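Local coordinates for protein serpin (Taeniopygia guttata, PDB 5HGC) that belongs to the serpin family, probably inhibits serine proteases, and binds cortisol in this structure, at residues L65-T70 against E79-L84; H86-N89 against G94-L97; N98-I103 against E147-G152; Q124-T129 against N143-R148. One frame throughout, in Å; residues are numbered along the deposited sequence.

Contact 1. Residues L65-T70 against E79-L84; sequences LAFNLT and EGFHNL
Phe67, in the loop after helix 55-64, meets Phe81 of helix 74-89 in the helical part of the serpin fold. The two side chains come from opposite directions and touch through CE2 and CZ of each ring. The nearest pair is Phe67 CZ and Phe81 CE2, 3.7 Å apart. The rings meet rim to rim, with planes at 79° and centroids 5.9 Å apart, and neither lies over the face of the other. The backbones stay well apart, with the nearest CA atoms, those of Phe67 and Gly80, at 11.8 Å, so the rings make the contact. A Schellman motif ends helix 55-64 just before this point. Ala66 has positive phi, and Phe67 N bonds back to Leu62 O, which helps set the direction in which the chain leaves the helix at Phe67. An alanine in place of Phe67 would remove the ring and would probably leave the rim of Phe81 without its mate and a gap between loop and helix. Leu11 and Asn15 touch both phenylalanines, and helix 39-52 packs on Phe81.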
loop_
_atom_site.group_PDB
_atom_site.type_symbol
_atom_site.label_atom_id
_atom_site.label_comp_id
_atom_site.label_asym_id
_atom_site.label_seq_id
_atom_site.Cartn_x
_atom_site.Cartn_y
_atom_site.Cartn_z
ATOM N N LEU A 65 11.029 -6.635 -8.041
ATOM C CA LEU A 65 9.911 -5.742 -8.246
ATOM C C LEU A 65 8.992 -6.140 -9.431
ATOM O O LEU A 65 8.078 -5.361 -9.759
ATOM C CB LEU A 65 10.429 -4.294 -8.384
ATOM C CG LEU A 65 10.962 -3.642 -7.077
ATOM C CD1 LEU A 65 11.488 -2.238 -7.420
ATOM C CD2 LEU A 65 9.998 -3.663 -5.883
ATOM N N ALA A 66 9.252 -7.321 -10.051
ATOM C CA ALA A 66 8.524 -7.916 -11.205
ATOM C C ALA A 66 8.693 -7.177 -12.537
ATOM O O ALA A 66 7.774 -7.147 -13.364
ATOM C CB ALA A 66 7.049 -8.120 -10.893
ATOM N N PHE A 67 9.831 -6.522 -12.725
ATOM C CA PHE A 67 10.202 -6.021 -14.045
ATOM C C PHE A 67 11.130 -7.017 -14.769
ATOM O O PHE A 67 12.039 -7.625 -14.146
ATOM C CB PHE A 67 10.912 -4.677 -13.929
ATOM C CG PHE A 67 10.051 -3.602 -13.394
ATOM C CD1 PHE A 67 9.136 -2.952 -14.228
ATOM C CD2 PHE A 67 10.131 -3.224 -12.024
ATOM C CE1 PHE A 67 8.337 -1.944 -13.714
ATOM C CE2 PHE A 67 9.293 -2.230 -11.522
ATOM C CZ PHE A 67 8.394 -1.603 -12.378
ATOM N N ASN A 68 10.926 -7.161 -16.077
ATOM C CA ASN A 68 11.783 -8.022 -16.874
ATOM C C ASN A 68 12.664 -7.126 -17.735
ATOM O O ASN A 68 12.226 -6.482 -18.714
ATOM C CB ASN A 68 10.938 -9.006 -17.692
ATOM C CG ASN A 68 11.756 -9.856 -18.663
ATOM O OD1 ASN A 68 12.982 -9.687 -18.832
ATOM N ND2 ASN A 68 11.060 -10.776 -19.330
ATOM N N LEU A 69 13.930 -7.086 -17.348
ATOM C CA LEU A 69 14.862 -6.119 -17.916
ATOM C C LEU A 69 15.124 -6.291 -19.403
ATOM O O LEU A 69 15.472 -5.320 -20.082
ATOM C CB LEU A 69 16.152 -6.100 -17.104
ATOM C CG LEU A 69 16.134 -5.320 -15.780
ATOM C CD1 LEU A 69 15.225 -4.086 -15.829
ATOM C CD2 LEU A 69 15.722 -6.236 -14.653
ATOM N N THR A 70 14.898 -7.507 -19.910
ATOM C CA THR A 70 14.991 -7.784 -21.355
ATOM C C THR A 70 13.816 -7.161 -22.132
ATOM O O THR A 70 13.884 -7.065 -23.347
ATOM C CB THR A 70 15.185 -9.293 -21.694
ATOM O OG1 THR A 70 14.014 -10.039 -21.331
ATOM C CG2 THR A 70 16.428 -9.893 -20.975
ATOM N N GLU A 79 11.479 6.633 -14.877
ATOM C CA GLU A 79 10.575 7.638 -15.464
ATOM C C GLU A 79 9.160 7.362 -15.011
ATOM O O GLU A 79 8.432 8.299 -14.611
ATOM C CB GLU A 79 10.600 7.563 -16.970
ATOM C CG GLU A 79 11.337 8.708 -17.607
ATOM C CD GLU A 79 12.010 8.298 -18.907
ATOM O OE1 GLU A 79 11.460 7.437 -19.653
ATOM O OE2 GLU A 79 13.104 8.849 -19.173
ATOM N N GLY A 80 8.812 6.060 -15.069
ATOM C CA GLY A 80 7.545 5.506 -14.657
ATOM C C GLY A 80 7.225 5.887 -13.234
ATOM O O GLY A 80 6.131 6.466 -12.965
ATOM N N PHE A 81 8.169 5.588 -12.318
ATOM C CA PHE A 81 7.919 5.833 -10.920
ATOM C C PHE A 81 7.940 7.319 -10.638
ATOM O O PHE A 81 7.184 7.774 -9.793
ATOM C CB PHE A 81 8.923 5.130 -10.031
ATOM C CG PHE A 81 8.648 3.690 -9.845
ATOM C CD1 PHE A 81 7.514 3.263 -9.094
ATOM C CD2 PHE A 81 9.522 2.716 -10.402
ATOM C CE1 PHE A 81 7.252 1.888 -8.946
ATOM C CE2 PHE A 81 9.262 1.344 -10.232
ATOM C CZ PHE A 81 8.137 0.934 -9.496
ATOM N N HIS A 82 8.775 8.097 -11.334
ATOM C CA HIS A 82 8.657 9.538 -11.105
ATOM C C HIS A 82 7.236 10.060 -11.499
ATOM O O HIS A 82 6.606 10.958 -10.871
ATOM C CB HIS A 82 9.729 10.328 -11.861
ATOM C CG HIS A 82 9.486 11.797 -11.802
ATOM N ND1 HIS A 82 9.644 12.524 -10.638
ATOM C CD2 HIS A 82 8.971 12.654 -12.709
ATOM C CE1 HIS A 82 9.267 13.774 -10.840
ATOM N NE2 HIS A 82 8.876 13.887 -12.094
ATOM N N ASN A 83 6.737 9.524 -12.594
ATOM C CA ASN A 83 5.457 9.988 -13.088
ATOM C C ASN A 83 4.366 9.547 -12.110
ATOM O O ASN A 83 3.476 10.340 -11.755
ATOM C CB ASN A 83 5.257 9.474 -14.510
ATOM C CG ASN A 83 3.937 9.892 -15.141
ATOM O OD1 ASN A 83 3.449 9.135 -15.932
ATOM N ND2 ASN A 83 3.381 11.075 -14.828
ATOM N N LEU A 84 4.483 8.315 -11.633
ATOM C CA LEU A 84 3.577 7.808 -10.633
ATOM C C LEU A 84 3.569 8.629 -9.347
ATOM O O LEU A 84 2.490 9.053 -8.919
ATOM C CB LEU A 84 3.911 6.342 -10.376
ATOM C CG LEU A 84 3.093 5.485 -9.432
ATOM C CD1 LEU A 84 1.597 5.511 -9.817
ATOM C CD2 LEU A 84 3.707 4.111 -9.605
#

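Contact 2. Residues H86-N89 against G94-L97; sequences HMLN and GVQL
Leu88 holds CG anti to its carbonyl carbon (chi1 -60°), while Leu97 holds CG anti to its backbone nitrogen (chi1 178°). The two side chains then lie side by side and point the same way. Leu88 CD1 meets Leu97 CD2 at 3.8 Å. The other methyl, Leu88 CD2, rests against Val95 CG2 at 4.0 Å, so each branch of Leu88 has its own partner. The backbones are joined as well. Leu97 N donates to Leu88 O over 2.8 Å, nearly straight at the hydrogen (169°). Here helix 74-89 ends and the chain returns past its last turn to lead into strand 100-106 of the central serpin sheet. Two carbonyls of that turn find partners: Leu88 O takes the bond from Leu97 N, and Met87 O meets a water. That water probably donates to Met87 O at 2.8 Å and accepts from Gln96 N at 2.9 Å, tying helix to loop a second time. Asn89 points its CB away from the loop, yet its OD1 lies 3.9 Å from Leu97 CB. Its ND2 is hydrogen-bonded to Gln124 OE1 and to Met99 O. Leu368 of strand 366-373 packs on both Leu88 and Val95, and Phe369 of the same strand packs on Leu97.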
loop_
_atom_site.group_PDB
_atom_site.type_symbol
_atom_site.label_atom_id
_atom_site.label_comp_id
_atom_site.label_asym_id
_atom_site.label_seq_id
_atom_site.Cartn_x
_atom_site.Cartn_y
_atom_site.Cartn_z
ATOM N N HIS A 86 4.621 11.645 -8.813
ATOM C CA HIS A 86 4.168 12.984 -9.125
ATOM C C HIS A 86 2.622 13.031 -9.157
ATOM O O HIS A 86 1.996 13.908 -8.565
ATOM C CB HIS A 86 4.816 13.471 -10.437
ATOM C CG HIS A 86 4.405 14.856 -10.828
ATOM N ND1 HIS A 86 3.254 15.118 -11.551
ATOM C CD2 HIS A 86 4.970 16.058 -10.571
ATOM C CE1 HIS A 86 3.129 16.420 -11.725
ATOM N NE2 HIS A 86 4.160 17.012 -11.143
ATOM N N MET A 87 2.009 12.045 -9.799
ATOM C CA MET A 87 0.555 12.026 -9.889
ATOM C C MET A 87 -0.165 11.736 -8.618
ATOM O O MET A 87 -1.153 12.409 -8.346
ATOM C CB MET A 87 0.105 11.098 -10.975
ATOM C CG MET A 87 0.515 11.763 -12.277
ATOM S SD MET A 87 -0.174 10.977 -13.704
ATOM C CE MET A 87 -1.851 11.638 -13.484
ATOM N N LEU A 88 0.362 10.781 -7.838
ATOM C CA LEU A 88 -0.182 10.427 -6.537
ATOM C C LEU A 88 -0.022 11.511 -5.482
ATOM O O LEU A 88 -0.918 11.711 -4.633
ATOM C CB LEU A 88 0.425 9.112 -6.035
ATOM C CG LEU A 88 0.162 7.919 -6.942
ATOM C CD1 LEU A 88 0.932 6.731 -6.386
ATOM C CD2 LEU A 88 -1.340 7.672 -7.080
ATOM N N ASN A 89 1.115 12.205 -5.529
ATOM C CA ASN A 89 1.382 13.242 -4.543
ATOM C C ASN A 89 0.930 14.598 -4.895
ATOM O O ASN A 89 0.759 15.365 -3.983
ATOM C CB ASN A 89 2.831 13.238 -4.074
ATOM C CG ASN A 89 3.103 12.069 -3.148
ATOM O OD1 ASN A 89 2.181 11.304 -2.811
ATOM N ND2 ASN A 89 4.353 11.884 -2.774
ATOM N N GLY A 94 -5.675 13.764 -8.405
ATOM C CA GLY A 94 -6.805 12.985 -7.909
ATOM C C GLY A 94 -6.717 12.165 -6.637
ATOM O O GLY A 94 -7.696 11.513 -6.282
ATOM N N VAL A 95 -5.566 12.171 -5.959
ATOM C CA VAL A 95 -5.333 11.255 -4.853
ATOM C C VAL A 95 -4.806 11.964 -3.627
ATOM O O VAL A 95 -5.371 11.813 -2.554
ATOM C CB VAL A 95 -4.392 10.112 -5.244
ATOM C CG1 VAL A 95 -4.289 9.079 -4.131
ATOM C CG2 VAL A 95 -4.889 9.407 -6.489
ATOM N N GLN A 96 -3.746 12.758 -3.799
ATOM C CA GLN A 96 -3.037 13.423 -2.681
ATOM C C GLN A 96 -2.659 12.401 -1.639
ATOM O O GLN A 96 -3.107 12.472 -0.499
ATOM C CB GLN A 96 -3.842 14.577 -2.046
ATOM C CG GLN A 96 -3.955 15.821 -2.919
ATOM C CD GLN A 96 -5.260 16.554 -2.703
ATOM O OE1 GLN A 96 -5.301 17.606 -2.049
ATOM N NE2 GLN A 96 -6.346 15.989 -3.238
ATOM N N LEU A 97 -1.851 11.435 -2.047
ATOM C CA LEU A 97 -1.598 10.265 -1.240
ATOM C C LEU A 97 -0.574 10.643 -0.156
ATOM O O LEU A 97 -0.588 10.106 0.949
ATOM C CB LEU A 97 -1.083 9.179 -2.157
ATOM C CG LEU A 97 -0.690 7.851 -1.567
ATOM C CD1 LEU A 97 -1.882 7.149 -0.905
ATOM C CD2 LEU A 97 -0.052 7.016 -2.685
HETATM O O HOH W 1 -2.915 13.468 -6.439
#

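Contact 3. Residues N98-I103 against E147-G152; sequences NMMNAI and ERKTHG
No ring or other flat group takes part where Met100 meets Lys149 and Thr150. The contact is made by unbranched side chains and a methyl group, so there are no faces or edges to pair. Met100 reaches out from its strand, and its sulfur lies across the bent Lys149 chain. Met100 SD is 3.5 Å from Lys149 NZ and 3.6 Å from Lys149 CG. Two bends in the lysine, at chi2 (31°) and chi4 (74°), fold NZ back so that CG and NZ both come near the sulfur. No hydrogen bond crosses the contact. The ammonium group of Lys149 also makes a long, weak ion pair with Glu126 OE2. Met100 turns at chi3 (-60°), which carries CE to within 4.0 Å of Thr150 CG2. Thr150 offers this methyl while its OG1 is hydrogen-bonded to Ile146 O and Ile154 N. The backbone turns here through a Schellman motif with His151 at positive phi, and Gly152 N bonds to Glu147 O at 2.9 Å. Phe172 of strand 167-176 touches both Met100 and Thr150. The contact thus lies where the C-terminal end of helix 135-149, the serpin helix F, rests over strands 100-106 and 167-176 of sheet A.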
loop_
_atom_site.group_PDB
_atom_site.type_symbol
_atom_site.label_atom_id
_atom_site.label_comp_id
_atom_site.label_asym_id
_atom_site.label_seq_id
_atom_site.Cartn_x
_atom_site.Cartn_y
_atom_site.Cartn_z
ATOM N N ASN A 98 0.280 11.613 -0.495
ATOM C CA ASN A 98 1.401 12.031 0.317
ATOM C C ASN A 98 2.325 10.897 0.768
ATOM O O ASN A 98 2.656 10.766 1.928
ATOM C CB ASN A 98 0.941 13.009 1.408
ATOM C CG ASN A 98 0.299 14.284 0.793
ATOM O OD1 ASN A 98 0.778 14.815 -0.228
ATOM N ND2 ASN A 98 -0.809 14.749 1.385
ATOM N N MET A 99 2.761 10.079 -0.176
ATOM C CA MET A 99 3.584 8.928 0.187
ATOM C C MET A 99 5.010 9.386 0.225
ATOM O O MET A 99 5.424 10.177 -0.615
ATOM C CB MET A 99 3.411 7.776 -0.786
ATOM C CG MET A 99 3.715 8.037 -2.246
ATOM S SD MET A 99 4.042 6.431 -3.017
ATOM C CE MET A 99 4.105 7.036 -4.683
ATOM N N MET A 100 5.750 8.896 1.214
ATOM C CA MET A 100 7.104 9.386 1.482
ATOM C C MET A 100 8.107 8.276 1.729
ATOM O O MET A 100 7.792 7.261 2.372
ATOM C CB MET A 100 7.076 10.362 2.643
ATOM C CG MET A 100 6.307 11.639 2.305
ATOM S SD MET A 100 5.448 12.587 3.612
ATOM C CE MET A 100 4.238 11.453 4.339
ATOM N N ASN A 101 9.298 8.499 1.169
ATOM C CA ASN A 101 10.504 7.665 1.259
ATOM C C ASN A 101 11.573 8.457 1.966
ATOM O O ASN A 101 11.749 9.638 1.654
ATOM C CB ASN A 101 11.059 7.457 -0.136
ATOM C CG ASN A 101 10.217 6.530 -0.941
ATOM O OD1 ASN A 101 9.598 5.591 -0.379
ATOM N ND2 ASN A 101 10.152 6.775 -2.262
ATOM N N ALA A 102 12.262 7.849 2.925
ATOM C CA ALA A 102 13.411 8.478 3.572
ATOM C C ALA A 102 14.457 7.419 3.845
ATOM O O ALA A 102 14.116 6.238 4.010
ATOM C CB ALA A 102 13.039 9.237 4.837
ATOM N N ILE A 103 15.727 7.853 3.796
ATOM C CA ILE A 103 16.856 7.069 4.256
ATOM C C ILE A 103 17.590 7.714 5.407
ATOM O O ILE A 103 17.751 8.919 5.443
ATOM C CB ILE A 103 17.822 6.609 3.153
ATOM C CG1 ILE A 103 18.459 7.782 2.416
ATOM C CG2 ILE A 103 17.091 5.710 2.200
ATOM C CD1 ILE A 103 19.635 7.432 1.501
ATOM N N GLU A 147 6.325 11.705 12.522
ATOM C CA GLU A 147 5.181 12.382 13.070
ATOM C C GLU A 147 4.932 13.746 12.432
ATOM O O GLU A 147 3.787 14.094 12.115
ATOM C CB GLU A 147 5.310 12.504 14.575
ATOM C CG GLU A 147 4.162 13.269 15.221
ATOM C CD GLU A 147 4.286 13.254 16.722
ATOM O OE1 GLU A 147 5.165 12.506 17.229
ATOM O OE2 GLU A 147 3.507 13.978 17.386
ATOM N N ARG A 148 5.997 14.503 12.232
ATOM C CA ARG A 148 5.845 15.856 11.763
ATOM C C ARG A 148 5.435 15.830 10.290
ATOM O O ARG A 148 4.594 16.622 9.842
ATOM C CB ARG A 148 7.141 16.645 11.990
ATOM C CG ARG A 148 6.956 18.113 11.749
ATOM C CD ARG A 148 7.939 18.976 12.505
ATOM N NE ARG A 148 7.579 20.379 12.265
ATOM C CZ ARG A 148 8.213 21.459 12.735
ATOM N NH1 ARG A 148 9.303 21.387 13.525
ATOM N NH2 ARG A 148 7.733 22.649 12.398
ATOM N N LYS A 149 6.025 14.883 9.569
ATOM C CA LYS A 149 5.865 14.703 8.131
ATOM C C LYS A 149 4.396 14.296 7.848
ATOM O O LYS A 149 3.845 14.653 6.816
ATOM C CB LYS A 149 6.899 13.640 7.678
ATOM C CG LYS A 149 7.583 13.766 6.321
ATOM C CD LYS A 149 7.803 15.178 5.809
ATOM C CE LYS A 149 8.658 15.192 4.547
ATOM N NZ LYS A 149 8.137 14.765 3.203
ATOM N N THR A 150 3.747 13.618 8.797
ATOM C CA THR A 150 2.423 13.042 8.556
ATOM C C THR A 150 1.353 13.822 9.286
ATOM O O THR A 150 0.255 13.321 9.500
ATOM C CB THR A 150 2.309 11.514 8.892
ATOM O OG1 THR A 150 2.471 11.289 10.287
ATOM C CG2 THR A 150 3.327 10.674 8.120
ATOM N N HIS A 151 1.674 15.062 9.644
ATOM C CA HIS A 151 0.771 15.941 10.425
ATOM C C HIS A 151 0.130 15.210 11.598
ATOM O O HIS A 151 -1.028 15.415 11.895
ATOM C CB HIS A 151 -0.247 16.665 9.523
ATOM C CG HIS A 151 0.398 17.597 8.542
ATOM N ND1 HIS A 151 -0.228 18.029 7.400
ATOM C CD2 HIS A 151 1.638 18.148 8.513
ATOM C CE1 HIS A 151 0.587 18.821 6.720
ATOM N NE2 HIS A 151 1.726 18.911 7.375
ATOM N N GLY A 152 0.900 14.331 12.232
ATOM C CA GLY A 152 0.467 13.702 13.427
ATOM C C GLY A 152 -0.070 12.334 13.197
ATOM O O GLY A 152 -0.104 11.560 14.125
#

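Contact 4. Residues Q124-T129 against N143-R148; sequences QLEAFT and NDYIER
Tyr145 reaches from its helix toward strand 126-130 and is met by Phe128 over one face and by Glu126 at its edge. Its CG stands anti to the backbone nitrogen (chi1 166°), which sends the ring toward the strand. Phe128 turns its edge to the tyrosine face in an edge-to-face pair, with planes at 63° and centroids 4.8 Å apart. Phe128 CE1 sits 3.7 Å above the tyrosine plane, offset toward the rim. The nearest atoms are Phe128 CZ and Tyr145 CE1, at 3.4 Å. Glu126 crosses obliquely with its chain extended, and its OE1 lies in the plane of the tyrosine ring. Tyr145 OH donates to that OE1; the modelled length of 2.4 Å is very short, and its exact value is doubtful. This is the packing of the serpin helix F, 135-149, across sheet A, here onto its edge strand 126-130. A leucine in place of Tyr145 would lose the hydroxyl and the flat face, and would probably leave Glu126 OE1 without this donor and the Phe128 edge without a ring to meet. The ring of Phe104 also meets Phe128. Tyr145 also touches Ala102 of strand 100-106 and Phe172 of strand 167-176.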
loop_
_atom_site.group_PDB
_atom_site.type_symbol
_atom_site.label_atom_id
_atom_site.label_comp_id
_atom_site.label_asym_id
_atom_site.label_seq_id
_atom_site.Cartn_x
_atom_site.Cartn_y
_atom_site.Cartn_z
ATOM N N GLN A 124 11.656 12.153 -4.940
ATOM C CA GLN A 124 11.482 13.046 -3.766
ATOM C C GLN A 124 12.150 12.510 -2.458
ATOM O O GLN A 124 11.618 12.714 -1.379
ATOM C CB GLN A 124 9.999 13.374 -3.492
ATOM C CG GLN A 124 9.023 13.553 -4.687
ATOM C CD GLN A 124 7.510 13.597 -4.244
ATOM O OE1 GLN A 124 7.097 12.980 -3.221
ATOM N NE2 GLN A 124 6.683 14.320 -5.023
ATOM N N LEU A 125 13.273 11.804 -2.550
ATOM C CA LEU A 125 13.977 11.304 -1.367
ATOM C C LEU A 125 14.479 12.413 -0.438
ATOM O O LEU A 125 15.127 13.424 -0.873
ATOM C CB LEU A 125 15.170 10.429 -1.758
ATOM C CG LEU A 125 16.121 10.089 -0.582
ATOM C CD1 LEU A 125 15.453 9.111 0.368
ATOM C CD2 LEU A 125 17.471 9.521 -1.036
ATOM N N GLU A 126 14.193 12.203 0.848
ATOM C CA GLU A 126 14.910 12.940 1.910
ATOM C C GLU A 126 15.866 11.974 2.546
ATOM O O GLU A 126 15.422 10.894 2.963
ATOM C CB GLU A 126 13.974 13.484 2.993
ATOM C CG GLU A 126 13.008 14.487 2.403
ATOM C CD GLU A 126 12.124 15.200 3.407
ATOM O OE1 GLU A 126 11.858 14.695 4.520
ATOM O OE2 GLU A 126 11.689 16.316 3.080
ATOM N N ALA A 127 17.148 12.354 2.629
ATOM C CA ALA A 127 18.187 11.506 3.244
ATOM C C ALA A 127 18.782 12.206 4.461
ATOM O O ALA A 127 18.984 13.430 4.437
ATOM C CB ALA A 127 19.277 11.248 2.223
ATOM N N PHE A 128 19.054 11.443 5.518
ATOM C CA PHE A 128 19.530 12.000 6.833
ATOM C C PHE A 128 20.762 11.246 7.316
ATOM O O PHE A 128 20.790 10.002 7.289
ATOM C CB PHE A 128 18.470 11.908 7.923
ATOM C CG PHE A 128 17.212 12.658 7.591
ATOM C CD1 PHE A 128 16.206 12.075 6.780
ATOM C CD2 PHE A 128 17.019 13.960 8.061
ATOM C CE1 PHE A 128 15.061 12.782 6.442
ATOM C CE2 PHE A 128 15.849 14.679 7.728
ATOM C CZ PHE A 128 14.869 14.094 6.915
ATOM N N THR A 129 21.786 12.011 7.697
ATOM C CA THR A 129 22.977 11.489 8.380
ATOM C C THR A 129 22.502 11.197 9.788
ATOM O O THR A 129 21.865 12.051 10.473
ATOM C CB THR A 129 24.089 12.548 8.497
ATOM O OG1 THR A 129 24.190 13.296 7.290
ATOM C CG2 THR A 129 25.366 11.856 8.667
ATOM N N ASN A 143 11.299 9.253 14.826
ATOM C CA ASN A 143 9.861 9.194 15.079
ATOM C C ASN A 143 9.195 10.556 15.077
ATOM O O ASN A 143 8.037 10.697 14.636
ATOM C CB ASN A 143 9.574 8.446 16.366
ATOM C CG ASN A 143 9.971 6.981 16.284
ATOM O OD1 ASN A 143 9.866 6.339 15.208
ATOM N ND2 ASN A 143 10.455 6.436 17.406
ATOM N N ASP A 144 9.945 11.562 15.518
ATOM C CA ASP A 144 9.503 12.935 15.415
ATOM C C ASP A 144 9.402 13.367 13.964
ATOM O O ASP A 144 8.515 14.172 13.601
ATOM C CB ASP A 144 10.453 13.862 16.156
ATOM C CG ASP A 144 10.326 13.737 17.679
ATOM O OD1 ASP A 144 9.349 13.101 18.169
ATOM O OD2 ASP A 144 11.216 14.272 18.379
ATOM N N TYR A 145 10.307 12.823 13.144
ATOM C CA TYR A 145 10.345 13.141 11.745
ATOM C C TYR A 145 9.091 12.602 11.051
ATOM O O TYR A 145 8.391 13.367 10.323
ATOM C CB TYR A 145 11.613 12.617 11.118
ATOM C CG TYR A 145 11.540 12.624 9.635
ATOM C CD1 TYR A 145 11.644 13.835 8.902
ATOM C CD2 TYR A 145 11.327 11.397 8.919
ATOM C CE1 TYR A 145 11.557 13.818 7.517
ATOM C CE2 TYR A 145 11.218 11.386 7.540
ATOM C CZ TYR A 145 11.353 12.596 6.862
ATOM O OH TYR A 145 11.313 12.555 5.527
ATOM N N ILE A 146 8.794 11.318 11.308
ATOM C CA ILE A 146 7.590 10.658 10.753
ATOM C C ILE A 146 6.349 11.353 11.245
ATOM O O ILE A 146 5.439 11.602 10.457
ATOM C CB ILE A 146 7.492 9.155 11.063
ATOM C CG1 ILE A 146 8.854 8.458 10.822
ATOM C CG2 ILE A 146 6.374 8.489 10.248
ATOM C CD1 ILE A 146 9.362 8.398 9.388
ATOM N N GLU A 147 6.325 11.705 12.522
ATOM C CA GLU A 147 5.181 12.382 13.070
ATOM C C GLU A 147 4.932 13.746 12.432
ATOM O O GLU A 147 3.787 14.094 12.115
ATOM C CB GLU A 147 5.310 12.504 14.575
ATOM C CG GLU A 147 4.162 13.269 15.221
ATOM C CD GLU A 147 4.286 13.254 16.722
ATOM O OE1 GLU A 147 5.165 12.506 17.229
ATOM O OE2 GLU A 147 3.507 13.978 17.386
ATOM N N ARG A 148 5.997 14.503 12.232
ATOM C CA ARG A 148 5.845 15.856 11.763
ATOM C C ARG A 148 5.435 15.830 10.290
ATOM O O ARG A 148 4.594 16.622 9.842
ATOM C CB ARG A 148 7.141 16.645 11.990
ATOM C CG ARG A 148 6.956 18.113 11.749
ATOM C CD ARG A 148 7.939 18.976 12.505
ATOM N NE ARG A 148 7.579 20.379 12.265
ATOM C CZ ARG A 148 8.213 21.459 12.735
ATOM N NH1 ARG A 148 9.303 21.387 13.525
ATOM N NH2 ARG A 148 7.733 22.649 12.398
#

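The contacts run from the loop after helix 55-64 to the end of helix 135-149. Contacts 1, 2 and 3 follow in series along the chain. Contact 4 opens inside the span of contact 3 and ends on the same helix. Contacts 1 and 2 share helix 74-89 and lie about 18 Å apart between centres. Contact 2 leads into strand 100-106, and the centres of contacts 2 and 3 are about 14 Å apart. Contacts 3 and 4 are close, about 7 Å between centres. They share Glu147 and Arg148, and strands 100-106 and 126-130 run parallel as neighbours, with Ile103 bonded to Glu126 and Phe128. Together the contacts lead from the serpin helices to sheet A, with helix 135-149 packed on one face of that sheet.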